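Local coordinates for Lic12234 (Leptospira interrogans, PDB 4TZH), which is of unknown function but belongs to a leucine-rich repeat subfamily of a human pathogen and is regarded as a possible virulence factor, at residues L122-K127 with L145-D150; P1-I6 with E19-D24. All blocks are in the same frame, centred on the assembly; numbering follows the deposited sequence. Where two conformers were deposited one is given.

Contact 1: residues L122-K127 with L145-D150; sequences LTTLPK and LTSIPD
T124 lies against S147, its hydroxyl set on the backbone carbonyl. From T124 CB, itself 3.6 Å from both S147 OG and S147 O, the hydroxyl turns anti to the backbone N (chi1 -167°), which carries OG1 across to the neighbouring segment. There OG1 donates to S147 O at 3.1 Å, arriving from above the carbonyl plane, with the C=O...donor angle only 113°. S147 OG lies equally close to T124 OG1. One residue back, T146 N gives a nearly straight bond to T123 O (2.8 Å, 170°), and L145 CA adds a CH...O contact to that same oxygen.

Both segments have the Leu-Thr-x-aliphatic-Pro pattern of consecutive leucine-rich repeats, so equivalent positions of successive turns lie roughly side by side. L145 is buried, and its CD2 comes to 3.8 Å from T124 N. L125 and I148 lie side by side and point the same way, their CD1 atoms 4.2 Å apart; L125 also packs on L102 and L140, while I148 reaches helix 173-179. At the far end the P149 ring leans on L125 of the preceding turn, with CG 3.5 Å from L125 O and CD against L125 CB.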
ATOM      1  N   LEU A 122      -7.380   9.305   6.220  1.00 20.56           N
ATOM      2  CA  LEU A 122      -8.314   9.120   5.114  1.00 20.49           C
ATOM      3  C   LEU A 122      -9.731   9.428   5.526  1.00 23.14           C
ATOM      4  O   LEU A 122     -10.162   9.056   6.614  1.00 22.49           O
ATOM      5  CB  LEU A 122      -8.266   7.697   4.576  1.00 20.27           C
ATOM      6  CG  LEU A 122      -6.931   7.265   3.951  1.00 21.13           C
ATOM      7  CD1 LEU A 122      -6.893   5.720   3.811  1.00 23.03           C
ATOM      8  CD2 LEU A 122      -6.710   7.934   2.600  1.00 23.71           C
ATOM      9  N   THR A 123     -10.467  10.085   4.643  1.00 23.73           N
ATOM     10  CA  THR A 123     -11.862  10.407   4.891  1.00 24.64           C
ATOM     11  C   THR A 123     -12.763   9.465   4.132  1.00 28.07           C
ATOM     12  O   THR A 123     -13.909   9.275   4.517  1.00 27.80           O
ATOM     13  CB  THR A 123     -12.183  11.887   4.623  1.00 30.61           C
ATOM     14  OG1 THR A 123     -11.966  12.137   3.233  1.00 33.00           O
ATOM     15  CG2 THR A 123     -11.340  12.813   5.474  1.00 33.50           C
ATOM     16  N   THR A 124     -12.243   8.843   3.073  1.00 26.40           N
ATOM     17  CA  THR A 124     -12.951   7.855   2.267  1.00 25.96           C
ATOM     18  C   THR A 124     -11.953   7.086   1.424  1.00 29.74           C
ATOM     19  O   THR A 124     -10.736   7.234   1.589  1.00 27.47           O
ATOM     20  CB  THR A 124     -14.063   8.499   1.402  1.00 33.69           C
ATOM     21  OG1 THR A 124     -14.890   7.448   0.891  1.00 32.88           O
ATOM     22  CG2 THR A 124     -13.511   9.370   0.257  1.00 36.82           C
ATOM     23  N   LEU A 125     -12.465   6.232   0.546  1.00 27.16           N
ATOM     24  CA  LEU A 125     -11.668   5.486  -0.400  1.00 26.42           C
ATOM     25  C   LEU A 125     -12.185   5.838  -1.768  1.00 29.04           C
ATOM     26  O   LEU A 125     -13.398   6.083  -1.906  1.00 29.61           O
ATOM     27  CB  LEU A 125     -11.811   3.978  -0.168  1.00 26.50           C
ATOM     28  CG  LEU A 125     -11.313   3.472   1.189  1.00 31.46           C
ATOM     29  CD1 LEU A 125     -11.834   2.065   1.460  1.00 31.44           C
ATOM     30  CD2 LEU A 125      -9.814   3.538   1.282  1.00 30.97           C
ATOM     31  N   PRO A 126     -11.313   5.850  -2.791  1.00 25.35           N
ATOM     32  CA  PRO A 126     -11.805   6.158  -4.140  1.00 26.78           C
ATOM     33  C   PRO A 126     -12.632   4.998  -4.670  1.00 30.56           C
ATOM     34  O   PRO A 126     -12.413   3.861  -4.253  1.00 30.01           O
ATOM     35  CB  PRO A 126     -10.517   6.335  -4.960  1.00 28.71           C
ATOM     36  CG  PRO A 126      -9.493   5.506  -4.254  1.00 31.80           C
ATOM     37  CD  PRO A 126      -9.855   5.585  -2.785  1.00 27.16           C
ATOM     38  N   LYS A 127     -13.538   5.261  -5.602  1.00 30.34           N
ATOM     39  CA  LYS A 127     -14.370   4.201  -6.179  1.00 30.50           C
ATOM     40  C   LYS A 127     -13.523   3.085  -6.807  1.00 33.46           C
ATOM     41  O   LYS A 127     -13.925   1.919  -6.785  1.00 32.39           O
ATOM     42  CB  LYS A 127     -15.369   4.781  -7.205  1.00 33.79           C
ATOM     43  CG  LYS A 127     -14.725   5.495  -8.388  1.00 34.86           C
ATOM     44  CD  LYS A 127     -15.765   6.279  -9.202  1.00 42.94           C
ATOM     45  CE  LYS A 127     -15.101   6.986 -10.366  1.00 47.92           C
ATOM     46  NZ  LYS A 127     -15.968   8.054 -10.940  1.00 68.68           N
ATOM     47  N   LEU A 145     -12.356   8.319   8.589  1.00 23.15           N
ATOM     48  CA  LEU A 145     -13.373   7.906   7.634  1.00 23.79           C
ATOM     49  C   LEU A 145     -14.719   8.477   7.907  1.00 26.40           C
ATOM     50  O   LEU A 145     -15.157   8.500   9.055  1.00 25.78           O
ATOM     51  CB  LEU A 145     -13.513   6.390   7.564  1.00 23.40           C
ATOM     52  CG  LEU A 145     -12.312   5.645   7.021  1.00 24.91           C
ATOM     53  CD1 LEU A 145     -12.534   4.157   7.185  1.00 26.34           C
ATOM     54  CD2 LEU A 145     -12.047   5.978   5.556  1.00 25.60           C
ATOM     55  N   THR A 146     -15.362   8.992   6.859  1.00 25.41           N
ATOM     56  CA  THR A 146     -16.722   9.513   6.978  1.00 25.83           C
ATOM     57  C   THR A 146     -17.677   8.742   6.094  1.00 34.24           C
ATOM     58  O   THR A 146     -18.899   8.799   6.319  1.00 35.51           O
ATOM     59  CB  THR A 146     -16.833  11.028   6.733  1.00 32.17           C
ATOM     60  OG1 THR A 146     -16.304  11.336   5.444  1.00 33.16           O
ATOM     61  CG2 THR A 146     -16.166  11.847   7.816  1.00 32.08           C
ATOM     62  N   SER A 147     -17.142   8.052   5.078  1.00 30.69           N
ATOM     63  CA  SER A 147     -17.933   7.219   4.186  1.00 31.12           C
ATOM     64  C   SER A 147     -17.077   6.102   3.613  1.00 35.14           C
ATOM     65  O   SER A 147     -15.840   6.219   3.555  1.00 33.09           O
ATOM     66  CB  SER A 147     -18.544   8.045   3.056  1.00 34.95           C
ATOM     67  OG  SER A 147     -17.567   8.482   2.121  1.00 37.18           O
ATOM     68  N   ILE A 148     -17.750   5.020   3.215  1.00 33.52           N
ATOM     69  CA  ILE A 148     -17.163   3.872   2.553  1.00 34.37           C
ATOM     70  C   ILE A 148     -17.857   3.764   1.174  1.00 37.54           C
ATOM     71  O   ILE A 148     -19.085   3.827   1.132  1.00 38.42           O
ATOM     72  CB  ILE A 148     -17.293   2.599   3.444  1.00 38.20           C
ATOM     73  CG1 ILE A 148     -16.239   2.588   4.602  1.00 39.14           C
ATOM     74  CG2 ILE A 148     -17.276   1.286   2.630  1.00 39.42           C
ATOM     75  CD1 ILE A 148     -14.775   3.006   4.242  1.00 48.50           C
ATOM     76  N   PRO A 149     -17.133   3.681   0.032  1.00 31.89           N
ATOM     77  CA  PRO A 149     -17.853   3.598  -1.257  1.00 32.61           C
ATOM     78  C   PRO A 149     -18.509   2.240  -1.458  1.00 33.85           C
ATOM     79  O   PRO A 149     -17.965   1.230  -1.009  1.00 30.75           O
ATOM     80  CB  PRO A 149     -16.771   3.845  -2.296  1.00 33.95           C
ATOM     81  CG  PRO A 149     -15.510   3.325  -1.642  1.00 37.07           C
ATOM     82  CD  PRO A 149     -15.667   3.614  -0.158  1.00 32.29           C
ATOM     83  N   ASP A 150     -19.672   2.212  -2.149  1.00 32.70           N
ATOM     84  CA  ASP A 150     -20.380   0.960  -2.440  1.00 32.65           C
ATOM     85  C   ASP A 150     -19.509  -0.012  -3.232  1.00 34.54           C
ATOM     86  O   ASP A 150     -19.669  -1.226  -3.087  1.00 33.63           O
ATOM     87  CB  ASP A 150     -21.685   1.221  -3.205  1.00 36.73           C
ATOM     88  CG  ASP A 150     -22.740   1.985  -2.436  1.00 46.74           C
ATOM     89  OD1 ASP A 150     -22.653   2.030  -1.190  1.00 46.87           O
ATOM     90  OD2 ASP A 150     -23.672   2.508  -3.075  1.00 54.68           O
TER

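Contact 2: residues P1-I6 with E19-D24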
ATOM      1  N   PRO A   1      15.427 -18.964  -6.654  1.00 48.04           N
ATOM      2  CA  PRO A   1      16.430 -18.625  -5.638  1.00 46.85           C
ATOM      3  C   PRO A   1      16.102 -17.340  -4.882  1.00 45.19           C
ATOM      4  O   PRO A   1      16.024 -16.260  -5.469  1.00 44.90           O
ATOM      5  CB  PRO A   1      17.734 -18.537  -6.443  1.00 49.81           C
ATOM      6  CG  PRO A   1      17.455 -19.269  -7.759  1.00 55.64           C
ATOM      7  CD  PRO A   1      16.024 -19.746  -7.750  1.00 51.29           C
ATOM      8  N   LYS A   2      15.880 -17.467  -3.575  1.00 38.24           N
ATOM      9  CA  LYS A   2      15.549 -16.326  -2.734  1.00 35.40           C
ATOM     10  C   LYS A   2      16.807 -15.731  -2.105  1.00 35.15           C
ATOM     11  O   LYS A   2      17.811 -16.418  -1.878  1.00 36.00           O
ATOM     12  CB  LYS A   2      14.491 -16.684  -1.664  1.00 38.01           C
ATOM     13  CG  LYS A   2      13.131 -17.160  -2.208  1.00 48.24           C
ATOM     14  CD  LYS A   2      12.318 -16.057  -2.883  1.00 60.22           C
ATOM     15  CE  LYS A   2      10.984 -16.559  -3.377  1.00 72.41           C
ATOM     16  NZ  LYS A   2      10.155 -15.451  -3.922  1.00 80.73           N
ATOM     17  N   GLU A   3      16.738 -14.431  -1.833  1.00 27.05           N
ATOM     18  CA  GLU A   3      17.811 -13.701  -1.206  1.00 24.78           C
ATOM     19  C   GLU A   3      17.608 -13.739   0.316  1.00 26.38           C
ATOM     20  O   GLU A   3      16.548 -13.338   0.818  1.00 26.79           O
ATOM     21  CB  GLU A   3      17.752 -12.255  -1.746  1.00 23.98           C
ATOM     22  CG  GLU A   3      18.857 -11.333  -1.259  1.00 22.74           C
ATOM     23  CD  GLU A   3      18.902 -10.060  -2.072  1.00 21.45           C
ATOM     24  OE1 GLU A   3      19.224 -10.117  -3.283  1.00 24.00           O
ATOM     25  OE2 GLU A   3      18.647  -8.998  -1.474  1.00 22.14           O
ATOM     26  N   VAL A   4      18.620 -14.245   1.033  1.00 23.94           N
ATOM     27  CA  VAL A   4      18.611 -14.363   2.502  1.00 23.75           C
ATOM     28  C   VAL A   4      19.510 -13.328   3.182  1.00 24.48           C
ATOM     29  O   VAL A   4      19.231 -12.958   4.328  1.00 24.02           O
ATOM     30  CB  VAL A   4      18.883 -15.798   3.000  1.00 29.06           C
ATOM     31  CG1 VAL A   4      17.792 -16.744   2.507  1.00 29.28           C
ATOM     32  CG2 VAL A   4      20.268 -16.289   2.569  1.00 29.80           C
ATOM     33  N   ILE A   5      20.571 -12.850   2.487  1.00 21.87           N
ATOM     34  CA  ILE A   5      21.434 -11.774   2.961  1.00 21.96           C
ATOM     35  C   ILE A   5      20.993 -10.585   2.159  1.00 22.69           C
ATOM     36  O   ILE A   5      21.371 -10.434   0.979  1.00 23.19           O
ATOM     37  CB  ILE A   5      22.938 -12.051   2.771  1.00 26.06           C
ATOM     38  CG1 ILE A   5      23.337 -13.403   3.332  1.00 30.66           C
ATOM     39  CG2 ILE A   5      23.765 -10.888   3.341  1.00 27.66           C
ATOM     40  CD1 ILE A   5      23.002 -13.659   4.651  1.00 31.29           C
ATOM     41  N   ILE A   6      20.141  -9.760   2.752  1.00 18.87           N
ATOM     42  CA  ILE A   6      19.530  -8.676   1.998  1.00 18.29           C
ATOM     43  C   ILE A   6      20.440  -7.481   1.821  1.00 19.46           C
ATOM     44  O   ILE A   6      21.491  -7.391   2.455  1.00 20.82           O
ATOM     45  CB  ILE A   6      18.176  -8.290   2.551  1.00 20.13           C
ATOM     46  CG1 ILE A   6      18.302  -7.590   3.897  1.00 21.17           C
ATOM     47  CG2 ILE A   6      17.258  -9.547   2.638  1.00 21.38           C
ATOM     48  CD1 ILE A   6      17.032  -6.848   4.246  1.00 22.01           C
ATOM     49  N   GLU A  19      21.377  -8.053  -9.631  1.00 24.38           N
ATOM     50  CA  GLU A  19      21.528  -9.046  -8.578  0.70 23.96           C
ATOM     51  C   GLU A  19      20.580  -8.832  -7.399  1.00 25.02           C
ATOM     52  O   GLU A  19      20.257  -9.761  -6.663  1.00 28.74           O
ATOM     53  CB  GLU A  19      22.974  -8.914  -8.053  0.70 25.44           C
ATOM     54  CG  GLU A  19      23.468 -10.063  -7.199  0.70 33.47           C
ATOM     55  CD  GLU A  19      23.668 -11.401  -7.886  0.70 39.16           C
ATOM     56  OE1 GLU A  19      23.982 -11.433  -9.098  0.70 34.98           O
ATOM     57  OE2 GLU A  19      23.583 -12.423  -7.174  0.70 42.62           O
ATOM     58  N   VAL A  20      20.213  -7.568  -7.159  1.00 21.37           N
ATOM     59  CA  VAL A  20      19.499  -7.184  -5.956  1.00 18.95           C
ATOM     60  C   VAL A  20      18.015  -7.535  -5.961  1.00 20.04           C
ATOM     61  O   VAL A  20      17.261  -7.019  -6.790  1.00 20.42           O
ATOM     62  CB  VAL A  20      19.756  -5.690  -5.715  1.00 21.01           C
ATOM     63  CG1 VAL A  20      19.087  -5.213  -4.420  1.00 19.74           C
ATOM     64  CG2 VAL A  20      21.281  -5.402  -5.733  1.00 21.32           C
ATOM     65  N   GLN A  21      17.611  -8.385  -5.010  1.00 17.49           N
ATOM     66  CA  GLN A  21      16.201  -8.798  -4.881  1.00 17.25           C
ATOM     67  C   GLN A  21      15.489  -8.091  -3.758  1.00 16.82           C
ATOM     68  O   GLN A  21      14.298  -7.822  -3.875  1.00 16.55           O
ATOM     69  CB  GLN A  21      16.094 -10.304  -4.691  1.00 18.91           C
ATOM     70  CG  GLN A  21      16.555 -11.037  -5.948  1.00 28.84           C
ATOM     71  CD  GLN A  21      16.640 -12.525  -5.759  1.00 40.45           C
ATOM     72  OE1 GLN A  21      17.730 -13.099  -5.614  1.00 37.17           O
ATOM     73  NE2 GLN A  21      15.494 -13.177  -5.711  1.00 39.53           N
ATOM     74  N   ILE A  22      16.187  -7.792  -2.647  1.00 15.66           N
ATOM     75  CA  ILE A  22      15.578  -7.165  -1.491  1.00 14.59           C
ATOM     76  C   ILE A  22      16.447  -6.006  -1.065  1.00 15.56           C
ATOM     77  O   ILE A  22      17.631  -6.228  -0.793  1.00 16.36           O
ATOM     78  CB  ILE A  22      15.396  -8.142  -0.321  1.00 17.34           C
ATOM     79  CG1 ILE A  22      14.631  -9.420  -0.760  1.00 17.70           C
ATOM     80  CG2 ILE A  22      14.725  -7.453   0.881  1.00 17.71           C
ATOM     81  CD1 ILE A  22      14.384 -10.452   0.365  1.00 20.48           C
ATOM     82  N   LEU A  23      15.876  -4.816  -0.995  1.00 14.52           N
ATOM     83  CA  LEU A  23      16.607  -3.624  -0.551  1.00 15.34           C
ATOM     84  C   LEU A  23      15.877  -3.061   0.660  1.00 14.17           C
ATOM     85  O   LEU A  23      14.670  -2.786   0.596  1.00 15.35           O
ATOM     86  CB  LEU A  23      16.668  -2.577  -1.654  1.00 16.00           C
ATOM     87  CG  LEU A  23      17.476  -1.317  -1.290  1.00 17.93           C
ATOM     88  CD1 LEU A  23      19.004  -1.625  -1.197  1.00 20.02           C
ATOM     89  CD2 LEU A  23      17.244  -0.237  -2.333  1.00 19.75           C
ATOM     90  N   ASP A  24      16.621  -2.858   1.743  1.00 14.65           N
ATOM     91  CA  ASP A  24      16.064  -2.339   2.982  1.00 14.79           C
ATOM     92  C   ASP A  24      16.789  -1.060   3.353  1.00 15.12           C
ATOM     93  O   ASP A  24      17.960  -1.107   3.766  1.00 16.92           O
ATOM     94  CB  ASP A  24      16.149  -3.375   4.099  1.00 16.28           C
ATOM     95  CG  ASP A  24      15.559  -2.939   5.425  1.00 24.76           C
ATOM     96  OD1 ASP A  24      15.109  -1.788   5.519  1.00 20.55           O
ATOM     97  OD2 ASP A  24      15.629  -3.723   6.392  1.00 27.12           O
TER
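E3 reaches over the start of strand 22-24 and takes two consecutive backbone N-H groups with its two carboxylate oxygens: Q21 N donates to E3 OE1 at 2.9 Å and I22 N to E3 OE2 at 3.0 Å. CG stands anti to the backbone N and the chain runs on extended, which is how a residue of the N-terminal arm spans the gap to the strand. Neither bond lies in the carboxylate plane; Q21 N comes from 39° above it and I22 N from 59°. H7 ND1 is also hydrogen-bonded to E3 OE2, so that oxygen is held from both segment 19-24 and the residue following the arm, and the nearby imidazole would probably help stabilise the negative charge.

A third bond pairs a side-chain donor with a backbone acceptor. Q21 slides past E3 in the opposite direction, its amide 78° from the carboxylate plane, and NE2 donates to P1 O at 3.1 Å. This bond is nearly straight and lies in the planes of both the Q21 amide and the P1 carbonyl.

The strand on which the arm rests is the first of the parallel sheet in this leucine-rich repeat solenoid, with strand 45-47 on its inner flank; I22 also shares a backbone bond with H7.

Apolar contact comes from I6. Its CG2 lies 3.7 Å from I22 CG2, the two side chains crossing at a slant, while its CD1 reaches D24 CB at 3.6 Å. I22 CD1 in turn touches E3 O, 3.6 Å away, and packs against I6 CG2. The carboxylate of D24 is engaged elsewhere, with OD1 bonded to S26 OG.

How the contacts relate
Contact 2 comes first along the chain and closes before contact 1 opens; their centres are 37 Å apart, on opposite sides of the chain's centre, and their nearest atoms remain about 23 Å from each other. One parallel sheet, with its strands in sequence order, connects the two regions. Contact 2 is at one outermost strand, 22-24, where the N-terminal arm packs against the first turn. Contact 1 lies further along the solenoid, in the loops that follow strands 114-116 and 137-139, and joins two successive repeats. One contact thus sits at the N-terminal end of the solenoid and the other between neighbouring turns nearer the C-terminal end, with the continuous sheet running from one to the other.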